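Local coordinates for protein probable endoglucanase (Gluconacetobacter xylinus, PDB 1WZZ) that probably hydrolyses internal beta-1,4-glucosidic linkages of cellulose, as an endoglucanase of glycoside hydrolase family 8 able to cut carboxymethyl-cellulose, at residues 29-32 against 36-39; 147-152 against 196-201; 241-246 against 292-297; 85-90 against 96-101. One frame throughout, in Å; residues are numbered along the deposited sequence.

How the contacts relate
The four contacts form two touching pairs in one (alpha/alpha)6 barrel. Contacts 1 and 4, centres about 17 Å apart, meet where R36 CD packs on F90 CE1 at 3.8 Å. Contacts 2 and 3, centres about 20 Å apart, meet through helices 188-202 and 240-247, with V200 CG2 lying 3.6 Å from F245 CZ. Contacts 1 and 2 lie on opposite sides of the chain's centre, as do contacts 3 and 4. Contact 4 comes nearest to the probable catalytic pair: the W88 side chain is about 5 Å from that of E49 and about 8 Å from that of D106. In contact 1, V37 is about 9 Å from E49, side chain to side chain; contact 2 lies away from both.

Contact 1. Residues 29-32 against 36-39; sequences KYLR and RVVD. With SO4 (sulfate ion), chain B.
R36 starts with CG anti to its own N (chi1 179°) and folds over at chi3 (78°), whereas R32 makes its bend at chi2 (-62°); the two guanidinium groups thereby converge on one sulfate, probably taken up from the crystallisation liquor. R36 gives it two bonds, NE to O1 at 2.8 Å and NH2 to O2 at 2.8 Å, with the ion at the edge of the guanidinium and near its plane. R32, on a flexible chain that can reach the ion, adds a weak one, NH1 to O3 at 3.3 Å, and S34 OG a further bond. The R36 group is also hydrogen-bonded to S46 OG through NH1 and to the G43 carbonyl through NH2; arginine suits this place because it can serve both protein acceptors at once, which should fix its rotation. One face of the R32 guanidinium rests on V38, whose CG2 lies 3.7 Å from R32 NE.

Beneath the side chains, two nearly straight backbone bonds flank the L31-V37 pair: V38 N to Y30 O at 2.8 Å and R32 N to R36 O at 2.9 Å. L31 and V37 reach M70 of helix 64-77, while Y30 packs edge-to-face on Y315. The result is a single beta bridge that folds the chain back at the C-terminal end of helix 18-30, with Y30 joining this helix to helix 315-331 in the (alpha/alpha)6 barrel.

Contact 2. Residues 147-152 against 196-201; sequences GPYVVL and GIRLVS
Y149 faces L199 where a beta hairpin, strands 143-146 and 149-152, packs on helix 188-202 of the (alpha/alpha)6 barrel; strand and helix segments cross almost at a right angle (87°), their axes 9.3 Å apart. From CB, a chi1 of -45° sets CG beside the backbone N and swings the ring out to the helix. On one flank of the ring, Y149 CD1 and Y149 CE1 lie under the L199 CD2 methyl, at 4.0 and 3.9 Å. Y149 CE2 is met obliquely by R198 CB at 4.1 Å. Further out, CZ is again within range of L199 CD2, so this methyl sits over the face in a CH-pi contact, 13° off the ring normal. The opposite face is covered by the neighbouring P148, whose CG lies over the ring centre. A broad flat side chain suits this position, between a proline and a leucine. With alanine in place of Y149, a gap is likely to open between P148 and L199, and the L199 methyl would lose its aromatic partner. R198 lends only its aliphatic root; its NH1 makes a salt bridge with D195, whose OD2 also accepts V150 N. The other branch of the leucine is used too: L199 CD1 touches V151 CG1 at 4.1 Å.

Contact 3. Residues 241-246 against 292-297; sequences VPLYFY and LAVAEC
This is a buried helix-helix contact within the (alpha/alpha)6 barrel, helix 240-247 against helix 289-297, and it is made by apolar and aromatic groups. P242 and L243 with V294, and Y246 with C297, form its two touching clusters. The segments run at 44° to each other with axes 9.4 Å apart. V294 has CG1 anti to its N (chi1 172°), which turns that methyl into the other helix, where it meets P242 CG at 4.1 Å and L243 CB at 4.2 Å. The proline fits in the first turn of its helix, where a missing backbone N-H costs little, and a beta-branched valine presents a compact, rigid surface to it.

At the other end the Y246 ring lies beside C297 of helix 289-297, which is presented to one face. C297 CB stands 3.9 Å from Y246 CE1 in a CH-pi contact, and the carbonyl C297 O lies 3.6 Å from Y246 CD2, over a face and toward the rim. The thiol is more distant: C297 SG is 5.0 Å from the Y246 ring centroid and oblique to it. V324 of helix 315-331 packs on both V294 and C297. Dispersion and fit of shape therefore probably dominate between the two segments, with the distant, oblique sulfur-aromatic contact probably adding little.

Contact 4. Residues 85-90 against 96-101; sequences LFSWRF and PPVPDK
W88 and D100 make the one direct hydrogen bond between the two segments, from indole NE1 to OD2 at 3.0 Å. It is bent (141°), and the N-H comes from above the carboxylate, 61° out of its plane. Beside it S87 CB is pressed tightly on V98 CG1, at 3.3 Å, a place where serine's small side chain fits. At the far end the F90 ring is met obliquely by P97 CB, 3.6 Å from F90 CE2, and by V98 CG2, 3.9 Å from F90 CD2.

Two waters fill out this shell. One links S87 OG with K101 NZ; the other donates to R89 O at 2.7 Å and accepts from D100 N. K101, bent at chi2, curls back so that NZ also binds V98 O at 2.9 Å, tying down its own loop.

The next layer fixes the partners. D100 OD1 accepts N102 N, which steadies the carboxylate. R89 spreads over one face of the indole, CB over the ring centre, with one face of the R89 guanidinium lying over W88 CZ2. A leucine in place of W88 would probably leave D100 OD2 without its N-H donor and R89 without the flat surface beneath it. The W88 ring also meets that of H47, and its side chain comes to about 5 Å from that of E49, the probable proton donor.

Strand 89-91 pairs antiparallel with strand 45-47, and F90 packs edge-to-face on W73 of helix 64-77. Residues 96-101 belong to the loop that leads into helix 105-122, which carries D106.

Contact 1. Residues 29-32 against 36-39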
loop_
_atom_site.group_PDB
_atom_site.type_symbol
_atom_site.label_atom_id
_atom_site.label_comp_id
_atom_site.label_asym_id
_atom_site.label_seq_id
_atom_site.Cartn_x
_atom_site.Cartn_y
_atom_site.Cartn_z
ATOM N N LYS A 29 20.510 -1.543 -1.939
ATOM C CA LYS A 29 20.278 -0.229 -2.492
ATOM C C LYS A 29 19.681 0.798 -1.558
ATOM O O LYS A 29 20.079 1.965 -1.581
ATOM C CB LYS A 29 19.339 -0.315 -3.709
ATOM C CG LYS A 29 19.925 -0.982 -4.954
ATOM C CD LYS A 29 18.923 -0.994 -6.095
ATOM C CE LYS A 29 19.561 -1.541 -7.372
ATOM N NZ LYS A 29 18.561 -1.656 -8.455
ATOM N N TYR A 30 18.740 0.362 -0.725
ATOM C CA TYR A 30 17.989 1.326 0.073
ATOM C C TYR A 30 18.018 1.306 1.592
ATOM O O TYR A 30 17.470 2.224 2.215
ATOM C CB TYR A 30 16.514 1.243 -0.373
ATOM C CG TYR A 30 16.337 1.305 -1.877
ATOM C CD1 TYR A 30 15.830 0.222 -2.587
ATOM C CD2 TYR A 30 16.705 2.446 -2.587
ATOM C CE1 TYR A 30 15.693 0.273 -3.983
ATOM C CE2 TYR A 30 16.570 2.503 -3.973
ATOM C CZ TYR A 30 16.066 1.423 -4.656
ATOM O OH TYR A 30 15.895 1.531 -6.021
ATOM N N LEU A 31 18.622 0.290 2.194
ATOM C CA LEU A 31 18.641 0.218 3.652
ATOM C C LEU A 31 19.937 0.749 4.244
ATOM O O LEU A 31 21.014 0.221 3.956
ATOM C CB LEU A 31 18.420 -1.228 4.104
ATOM C CG LEU A 31 18.464 -1.421 5.624
ATOM C CD1 LEU A 31 17.443 -0.491 6.284
ATOM C CD2 LEU A 31 18.187 -2.867 5.984
ATOM N N ARG A 32 19.833 1.811 5.037
ATOM C CA ARG A 32 21.015 2.391 5.713
ATOM C C ARG A 32 21.271 1.599 6.990
ATOM O O ARG A 32 20.361 0.980 7.546
ATOM C CB ARG A 32 20.761 3.856 6.075
ATOM C CG ARG A 32 20.658 4.789 4.885
ATOM C CD ARG A 32 21.957 4.795 4.099
ATOM N NE ARG A 32 21.898 5.732 2.983
ATOM C CZ ARG A 32 22.005 7.053 3.105
ATOM N NH1 ARG A 32 22.186 7.601 4.300
ATOM N NH2 ARG A 32 21.912 7.825 2.032
ATOM N N ARG A 36 17.121 3.094 8.599
ATOM C CA ARG A 36 16.286 3.958 7.770
ATOM C C ARG A 36 16.290 3.511 6.308
ATOM O O ARG A 36 17.351 3.216 5.749
ATOM C CB ARG A 36 16.798 5.397 7.891
ATOM C CG ARG A 36 16.070 6.408 7.094
ATOM C CD ARG A 36 16.485 7.834 7.493
ATOM N NE ARG A 36 17.762 8.242 6.922
ATOM C CZ ARG A 36 17.893 8.817 5.734
ATOM N NH1 ARG A 36 16.825 9.054 4.989
ATOM N NH2 ARG A 36 19.095 9.166 5.294
ATOM N N VAL A 37 15.098 3.404 5.713
ATOM C CA VAL A 37 14.964 3.060 4.295
ATOM C C VAL A 37 14.956 4.386 3.524
ATOM O O VAL A 37 14.158 5.289 3.810
ATOM C CB VAL A 37 13.637 2.280 4.041
ATOM C CG1 VAL A 37 13.386 2.074 2.513
ATOM C CG2 VAL A 37 13.704 0.966 4.765
ATOM N N VAL A 38 15.865 4.527 2.559
ATOM C CA VAL A 38 15.936 5.766 1.788
ATOM C C VAL A 38 15.011 5.601 0.590
ATOM O O VAL A 38 15.375 4.969 -0.397
ATOM C CB VAL A 38 17.391 6.037 1.336
ATOM C CG1 VAL A 38 17.432 7.200 0.377
ATOM C CG2 VAL A 38 18.237 6.350 2.549
ATOM N N ASP A 39 13.802 6.161 0.679
ATOM C CA ASP A 39 12.828 5.989 -0.397
ATOM C C ASP A 39 12.682 7.152 -1.364
ATOM O O ASP A 39 11.666 7.275 -2.047
ATOM C CB ASP A 39 11.454 5.565 0.179
ATOM C CG ASP A 39 10.907 6.526 1.229
ATOM O OD1 ASP A 39 9.805 6.260 1.759
ATOM O OD2 ASP A 39 11.559 7.536 1.524
HETATM S S SO4 B . 21.300 7.802 8.086
HETATM O O1 SO4 B . 20.021 7.060 8.122
HETATM O O2 SO4 B . 21.172 8.980 7.210
HETATM O O3 SO4 B . 22.356 6.929 7.550
HETATM O O4 SO4 B . 21.632 8.211 9.463
#

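Contact 2. Residues 147-152 against 196-201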
loop_
_atom_site.group_PDB
_atom_site.type_symbol
_atom_site.label_atom_id
_atom_site.label_comp_id
_atom_site.label_asym_id
_atom_site.label_seq_id
_atom_site.Cartn_x
_atom_site.Cartn_y
_atom_site.Cartn_z
ATOM N N GLY A 147 -21.713 8.308 4.088
ATOM C CA GLY A 147 -22.822 7.719 3.361
ATOM C C GLY A 147 -23.171 6.399 4.031
ATOM O O GLY A 147 -23.234 6.309 5.250
ATOM N N PRO A 148 -23.385 5.322 3.265
ATOM C CA PRO A 148 -23.730 4.021 3.848
ATOM C C PRO A 148 -22.543 3.145 4.226
ATOM O O PRO A 148 -22.688 1.979 4.616
ATOM C CB PRO A 148 -24.551 3.379 2.735
ATOM C CG PRO A 148 -23.749 3.809 1.519
ATOM C CD PRO A 148 -23.511 5.295 1.796
ATOM N N TYR A 149 -21.351 3.707 4.131
ATOM C CA TYR A 149 -20.176 2.895 4.398
ATOM C C TYR A 149 -19.414 3.281 5.651
ATOM O O TYR A 149 -19.601 4.381 6.166
ATOM C CB TYR A 149 -19.154 3.060 3.281
ATOM C CG TYR A 149 -19.690 2.999 1.866
ATOM C CD1 TYR A 149 -19.888 4.160 1.125
ATOM C CD2 TYR A 149 -19.961 1.775 1.283
ATOM C CE1 TYR A 149 -20.353 4.100 -0.195
ATOM C CE2 TYR A 149 -20.421 1.698 -0.020
ATOM C CZ TYR A 149 -20.612 2.848 -0.742
ATOM O OH TYR A 149 -21.092 2.741 -2.031
ATOM N N VAL A 150 -18.583 2.355 6.103
ATOM C CA VAL A 150 -17.621 2.637 7.188
ATOM C C VAL A 150 -16.336 2.607 6.355
ATOM O O VAL A 150 -16.003 1.580 5.739
ATOM C CB VAL A 150 -17.566 1.571 8.242
ATOM C CG1 VAL A 150 -16.407 1.877 9.233
ATOM C CG2 VAL A 150 -18.873 1.601 9.050
ATOM N N VAL A 151 -15.644 3.735 6.309
ATOM C CA VAL A 151 -14.446 3.839 5.478
ATOM C C VAL A 151 -13.166 3.978 6.264
ATOM O O VAL A 151 -13.199 4.332 7.434
ATOM C CB VAL A 151 -14.562 5.043 4.554
ATOM C CG1 VAL A 151 -15.917 4.923 3.767
ATOM C CG2 VAL A 151 -14.562 6.365 5.376
ATOM N N LEU A 152 -12.048 3.720 5.578
ATOM C CA LEU A 152 -10.713 3.839 6.150
ATOM C C LEU A 152 -10.140 5.188 5.663
ATOM O O LEU A 152 -9.931 5.377 4.469
ATOM C CB LEU A 152 -9.869 2.679 5.624
ATOM C CG LEU A 152 -8.420 2.535 6.062
ATOM C CD1 LEU A 152 -8.352 2.106 7.544
ATOM C CD2 LEU A 152 -7.762 1.460 5.162
ATOM N N GLY A 196 -14.807 -2.004 1.838
ATOM C CA GLY A 196 -13.682 -1.757 0.932
ATOM C C GLY A 196 -13.974 -2.455 -0.402
ATOM O O GLY A 196 -13.714 -1.900 -1.478
ATOM N N ILE A 197 -14.483 -3.675 -0.320
ATOM C CA ILE A 197 -14.841 -4.421 -1.539
ATOM C C ILE A 197 -15.925 -3.635 -2.303
ATOM O O ILE A 197 -15.853 -3.459 -3.529
ATOM C CB ILE A 197 -15.327 -5.846 -1.179
ATOM C CG1 ILE A 197 -14.139 -6.660 -0.649
ATOM C CG2 ILE A 197 -15.943 -6.545 -2.427
ATOM C CD1 ILE A 197 -14.495 -7.974 0.048
ATOM N N ARG A 198 -16.933 -3.138 -1.592
ATOM C CA ARG A 198 -17.975 -2.374 -2.253
ATOM C C ARG A 198 -17.446 -1.110 -2.926
ATOM O O ARG A 198 -17.906 -0.743 -4.024
ATOM C CB ARG A 198 -19.090 -1.974 -1.266
ATOM C CG ARG A 198 -19.795 -3.130 -0.645
ATOM C CD ARG A 198 -20.999 -2.602 0.145
ATOM N NE ARG A 198 -21.847 -3.706 0.580
ATOM C CZ ARG A 198 -21.753 -4.315 1.756
ATOM N NH1 ARG A 198 -20.840 -3.929 2.654
ATOM N NH2 ARG A 198 -22.573 -5.321 2.036
ATOM N N LEU A 199 -16.487 -0.439 -2.280
ATOM C CA LEU A 199 -15.928 0.799 -2.814
ATOM C C LEU A 199 -15.087 0.538 -4.051
ATOM O O LEU A 199 -15.129 1.300 -5.000
ATOM C CB LEU A 199 -15.119 1.540 -1.733
ATOM C CG LEU A 199 -16.060 2.191 -0.690
ATOM C CD1 LEU A 199 -15.243 2.412 0.583
ATOM C CD2 LEU A 199 -16.663 3.492 -1.188
ATOM N N VAL A 200 -14.303 -0.531 -4.036
ATOM C CA VAL A 200 -13.510 -0.864 -5.238
ATOM C C VAL A 200 -14.465 -1.192 -6.411
ATOM O O VAL A 200 -14.246 -0.798 -7.562
ATOM C CB VAL A 200 -12.628 -2.074 -4.970
ATOM C CG1 VAL A 200 -12.117 -2.649 -6.309
ATOM C CG2 VAL A 200 -11.431 -1.653 -4.089
ATOM N N SER A 201 -15.521 -1.933 -6.124
ATOM C CA SER A 201 -16.482 -2.265 -7.175
ATOM C C SER A 201 -17.170 -1.033 -7.765
ATOM O O SER A 201 -17.229 -0.845 -8.990
ATOM C CB SER A 201 -17.537 -3.215 -6.621
ATOM O OG SER A 201 -18.507 -3.530 -7.603
#

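Contact 3. Residues 241-246 against 292-297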
loop_
_atom_site.group_PDB
_atom_site.type_symbol
_atom_site.label_atom_id
_atom_site.label_comp_id
_atom_site.label_asym_id
_atom_site.label_seq_id
_atom_site.Cartn_x
_atom_site.Cartn_y
_atom_site.Cartn_z
ATOM N N VAL A 241 -4.252 -1.093 -5.912
ATOM C CA VAL A 241 -5.572 -1.659 -5.630
ATOM C C VAL A 241 -5.771 -3.081 -6.178
ATOM O O VAL A 241 -6.106 -4.000 -5.425
ATOM C CB VAL A 241 -6.691 -0.700 -6.119
ATOM C CG1 VAL A 241 -8.071 -1.370 -5.980
ATOM C CG2 VAL A 241 -6.646 0.583 -5.285
ATOM N N PRO A 242 -5.537 -3.313 -7.487
ATOM C CA PRO A 242 -5.725 -4.682 -7.983
ATOM C C PRO A 242 -4.790 -5.672 -7.300
ATOM O O PRO A 242 -5.180 -6.810 -7.050
ATOM C CB PRO A 242 -5.444 -4.570 -9.501
ATOM C CG PRO A 242 -4.642 -3.314 -9.633
ATOM C CD PRO A 242 -5.245 -2.380 -8.585
ATOM N N LEU A 243 -3.583 -5.207 -6.961
ATOM C CA LEU A 243 -2.634 -6.066 -6.295
ATOM C C LEU A 243 -3.105 -6.487 -4.891
ATOM O O LEU A 243 -3.130 -7.665 -4.570
ATOM C CB LEU A 243 -1.281 -5.369 -6.166
ATOM C CG LEU A 243 -0.232 -6.271 -5.495
ATOM C CD1 LEU A 243 0.055 -7.465 -6.396
ATOM C CD2 LEU A 243 1.036 -5.470 -5.237
ATOM N N TYR A 244 -3.490 -5.531 -4.062
ATOM C CA TYR A 244 -3.880 -5.893 -2.704
ATOM C C TYR A 244 -5.124 -6.788 -2.664
ATOM O O TYR A 244 -5.220 -7.716 -1.855
ATOM C CB TYR A 244 -4.125 -4.628 -1.884
ATOM C CG TYR A 244 -2.887 -3.899 -1.427
ATOM C CD1 TYR A 244 -2.825 -2.500 -1.494
ATOM C CD2 TYR A 244 -1.800 -4.575 -0.883
ATOM C CE1 TYR A 244 -1.704 -1.795 -1.043
ATOM C CE2 TYR A 244 -0.660 -3.861 -0.409
ATOM C CZ TYR A 244 -0.631 -2.484 -0.500
ATOM O OH TYR A 244 0.455 -1.792 -0.044
ATOM N N PHE A 245 -6.093 -6.519 -3.536
ATOM C CA PHE A 245 -7.283 -7.337 -3.542
ATOM C C PHE A 245 -7.017 -8.724 -4.142
ATOM O O PHE A 245 -7.595 -9.706 -3.682
ATOM C CB PHE A 245 -8.431 -6.549 -4.219
ATOM C CG PHE A 245 -9.024 -5.494 -3.309
ATOM C CD1 PHE A 245 -8.358 -4.293 -3.080
ATOM C CD2 PHE A 245 -10.200 -5.757 -2.599
ATOM C CE1 PHE A 245 -8.838 -3.364 -2.153
ATOM C CE2 PHE A 245 -10.699 -4.830 -1.662
ATOM C CZ PHE A 245 -10.015 -3.634 -1.439
ATOM N N TYR A 246 -6.125 -8.826 -5.135
ATOM C CA TYR A 246 -5.750 -10.135 -5.675
ATOM C C TYR A 246 -5.080 -10.950 -4.556
ATOM O O TYR A 246 -5.413 -12.107 -4.314
ATOM C CB TYR A 246 -4.763 -9.964 -6.857
ATOM C CG TYR A 246 -3.645 -11.011 -6.951
ATOM C CD1 TYR A 246 -2.371 -10.758 -6.416
ATOM C CD2 TYR A 246 -3.863 -12.255 -7.567
ATOM C CE1 TYR A 246 -1.346 -11.708 -6.482
ATOM C CE2 TYR A 246 -2.824 -13.224 -7.631
ATOM C CZ TYR A 246 -1.577 -12.934 -7.085
ATOM O OH TYR A 246 -0.556 -13.866 -7.111
ATOM N N LEU A 292 4.204 -3.385 -14.457
ATOM C CA LEU A 292 4.170 -4.619 -15.225
ATOM C C LEU A 292 4.041 -5.809 -14.291
ATOM O O LEU A 292 3.286 -6.738 -14.574
ATOM C CB LEU A 292 5.437 -4.751 -16.080
ATOM C CG LEU A 292 5.557 -6.039 -16.879
ATOM C CD1 LEU A 292 4.340 -6.247 -17.804
ATOM C CD2 LEU A 292 6.841 -5.911 -17.686
ATOM N N ALA A 293 4.750 -5.769 -13.160
ATOM C CA ALA A 293 4.654 -6.863 -12.197
ATOM C C ALA A 293 3.203 -6.975 -11.715
ATOM O O ALA A 293 2.637 -8.065 -11.656
ATOM C CB ALA A 293 5.599 -6.598 -11.015
ATOM N N VAL A 294 2.585 -5.840 -11.379
ATOM C CA VAL A 294 1.195 -5.881 -10.942
ATOM C C VAL A 294 0.281 -6.451 -12.017
ATOM O O VAL A 294 -0.566 -7.313 -11.748
ATOM C CB VAL A 294 0.701 -4.471 -10.539
ATOM C CG1 VAL A 294 -0.819 -4.501 -10.264
ATOM C CG2 VAL A 294 1.448 -4.014 -9.290
ATOM N N ALA A 295 0.458 -5.968 -13.249
ATOM C CA ALA A 295 -0.357 -6.437 -14.360
ATOM C C ALA A 295 -0.230 -7.930 -14.593
ATOM O O ALA A 295 -1.218 -8.616 -14.868
ATOM C CB ALA A 295 0.025 -5.659 -15.637
ATOM N N GLU A 296 0.988 -8.448 -14.460
ATOM C CA GLU A 296 1.204 -9.877 -14.668
ATOM C C GLU A 296 0.431 -10.728 -13.663
ATOM O O GLU A 296 0.062 -11.857 -13.970
ATOM C CB GLU A 296 2.716 -10.186 -14.644
ATOM C CG GLU A 296 3.416 -9.633 -15.898
ATOM C CD GLU A 296 4.934 -9.697 -15.875
ATOM O OE1 GLU A 296 5.540 -9.560 -16.960
ATOM O OE2 GLU A 296 5.528 -9.842 -14.802
ATOM N N CYS A 297 0.171 -10.194 -12.474
ATOM C CA CYS A 297 -0.570 -10.979 -11.482
ATOM C C CYS A 297 -2.061 -10.771 -11.572
ATOM O O CYS A 297 -2.841 -11.509 -10.946
ATOM C CB CYS A 297 -0.130 -10.606 -10.068
ATOM S SG CYS A 297 1.511 -11.156 -9.686
#

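Contact 4. Residues 85-90 against 96-101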
loop_
_atom_site.group_PDB
_atom_site.type_symbol
_atom_site.label_atom_id
_atom_site.label_comp_id
_atom_site.label_asym_id
_atom_site.label_seq_id
_atom_site.Cartn_x
_atom_site.Cartn_y
_atom_site.Cartn_z
ATOM N N LEU A 85 0.106 5.099 15.866
ATOM C CA LEU A 85 0.305 5.374 14.437
ATOM C C LEU A 85 1.644 6.070 14.249
ATOM O O LEU A 85 2.359 6.398 15.227
ATOM C CB LEU A 85 -0.841 6.224 13.879
ATOM C CG LEU A 85 -2.212 5.645 14.217
ATOM C CD1 LEU A 85 -3.347 6.481 13.576
ATOM C CD2 LEU A 85 -2.241 4.174 13.717
ATOM N N PHE A 86 2.010 6.280 12.992
ATOM C CA PHE A 86 3.301 6.864 12.662
ATOM C C PHE A 86 3.268 8.179 11.910
ATOM O O PHE A 86 2.464 8.354 10.992
ATOM C CB PHE A 86 4.095 5.865 11.793
ATOM C CG PHE A 86 4.295 4.528 12.440
ATOM C CD1 PHE A 86 3.260 3.571 12.465
ATOM C CD2 PHE A 86 5.494 4.247 13.118
ATOM C CE1 PHE A 86 3.417 2.360 13.175
ATOM C CE2 PHE A 86 5.656 3.038 13.821
ATOM C CZ PHE A 86 4.615 2.098 13.853
ATOM N N SER A 87 4.174 9.102 12.275
ATOM C CA SER A 87 4.289 10.351 11.515
ATOM C C SER A 87 4.730 9.861 10.120
ATOM O O SER A 87 5.516 8.917 9.996
ATOM C CB SER A 87 5.332 11.273 12.171
ATOM O OG SER A 87 4.822 11.683 13.433
ATOM N N TRP A 88 4.230 10.513 9.079
ATOM C CA TRP A 88 4.458 10.041 7.722
ATOM C C TRP A 88 5.809 10.264 7.101
ATOM O O TRP A 88 6.229 9.479 6.254
ATOM C CB TRP A 88 3.360 10.593 6.800
ATOM C CG TRP A 88 3.592 12.004 6.346
ATOM C CD1 TRP A 88 3.478 13.153 7.086
ATOM C CD2 TRP A 88 4.035 12.404 5.045
ATOM N NE1 TRP A 88 3.829 14.250 6.313
ATOM C CE2 TRP A 88 4.174 13.812 5.060
ATOM C CE3 TRP A 88 4.332 11.708 3.872
ATOM C CZ2 TRP A 88 4.600 14.538 3.935
ATOM C CZ3 TRP A 88 4.761 12.436 2.747
ATOM C CH2 TRP A 88 4.886 13.833 2.797
ATOM N N ARG A 89 6.503 11.297 7.553
ATOM C CA ARG A 89 7.779 11.647 6.947
ATOM C C ARG A 89 8.888 12.096 7.892
ATOM O O ARG A 89 8.639 12.762 8.896
ATOM C CB ARG A 89 7.515 12.745 5.913
ATOM C CG ARG A 89 8.751 13.171 5.136
ATOM C CD ARG A 89 8.363 13.983 3.913
ATOM N NE ARG A 89 7.884 15.313 4.257
ATOM C CZ ARG A 89 7.545 16.235 3.355
ATOM N NH1 ARG A 89 7.637 15.960 2.063
ATOM N NH2 ARG A 89 7.120 17.433 3.742
ATOM N N PHE A 90 10.119 11.732 7.528
ATOM C CA PHE A 90 11.329 12.083 8.274
ATOM C C PHE A 90 12.231 12.831 7.299
ATOM O O PHE A 90 12.455 12.377 6.174
ATOM C CB PHE A 90 12.020 10.802 8.780
ATOM C CG PHE A 90 13.384 11.028 9.385
ATOM C CD1 PHE A 90 14.525 11.028 8.580
ATOM C CD2 PHE A 90 13.529 11.219 10.758
ATOM C CE1 PHE A 90 15.803 11.214 9.142
ATOM C CE2 PHE A 90 14.798 11.408 11.336
ATOM C CZ PHE A 90 15.933 11.403 10.522
ATOM N N PRO A 96 13.333 20.269 13.156
ATOM C CA PRO A 96 12.621 19.115 13.703
ATOM C C PRO A 96 12.696 18.173 12.490
ATOM O O PRO A 96 12.325 18.565 11.382
ATOM C CB PRO A 96 11.201 19.640 13.915
ATOM C CG PRO A 96 11.390 21.106 14.067
ATOM C CD PRO A 96 12.444 21.436 13.050
ATOM N N PRO A 97 13.218 16.952 12.669
ATOM C CA PRO A 97 13.322 16.000 11.556
ATOM C C PRO A 97 11.932 15.534 11.120
ATOM O O PRO A 97 11.710 15.175 9.964
ATOM C CB PRO A 97 14.127 14.842 12.152
ATOM C CG PRO A 97 14.816 15.428 13.329
ATOM C CD PRO A 97 13.831 16.405 13.890
ATOM N N VAL A 98 11.006 15.549 12.071
ATOM C CA VAL A 98 9.632 15.124 11.824
ATOM C C VAL A 98 8.723 16.289 12.207
ATOM O O VAL A 98 8.072 16.262 13.250
ATOM C CB VAL A 98 9.300 13.889 12.691
ATOM C CG1 VAL A 98 7.869 13.428 12.418
ATOM C CG2 VAL A 98 10.311 12.768 12.404
ATOM N N PRO A 99 8.665 17.325 11.360
ATOM C CA PRO A 99 7.843 18.515 11.609
ATOM C C PRO A 99 6.337 18.326 11.446
ATOM O O PRO A 99 5.552 19.079 12.025
ATOM C CB PRO A 99 8.404 19.523 10.609
ATOM C CG PRO A 99 8.737 18.652 9.429
ATOM C CD PRO A 99 9.404 17.455 10.087
ATOM N N ASP A 100 5.939 17.334 10.651
ATOM C CA ASP A 100 4.524 17.061 10.400
ATOM C C ASP A 100 4.202 15.687 11.025
ATOM O O ASP A 100 4.707 14.675 10.573
ATOM C CB ASP A 100 4.281 17.063 8.887
ATOM C CG ASP A 100 2.837 16.812 8.526
ATOM O OD1 ASP A 100 2.015 16.723 9.457
ATOM O OD2 ASP A 100 2.518 16.708 7.317
ATOM N N LYS A 101 3.371 15.662 12.058
ATOM C CA LYS A 101 3.047 14.406 12.741
ATOM C C LYS A 101 1.898 13.640 12.073
ATOM O O LYS A 101 1.544 12.553 12.512
ATOM C CB LYS A 101 2.696 14.682 14.211
ATOM C CG LYS A 101 3.765 15.474 14.959
ATOM C CD LYS A 101 5.078 14.746 14.984
ATOM C CE LYS A 101 6.109 15.500 15.818
ATOM N NZ LYS A 101 7.457 14.882 15.677
HETATM O O HOH W 1 6.544 11.831 15.616
HETATM O O HOH W 2 7.005 14.898 9.223
#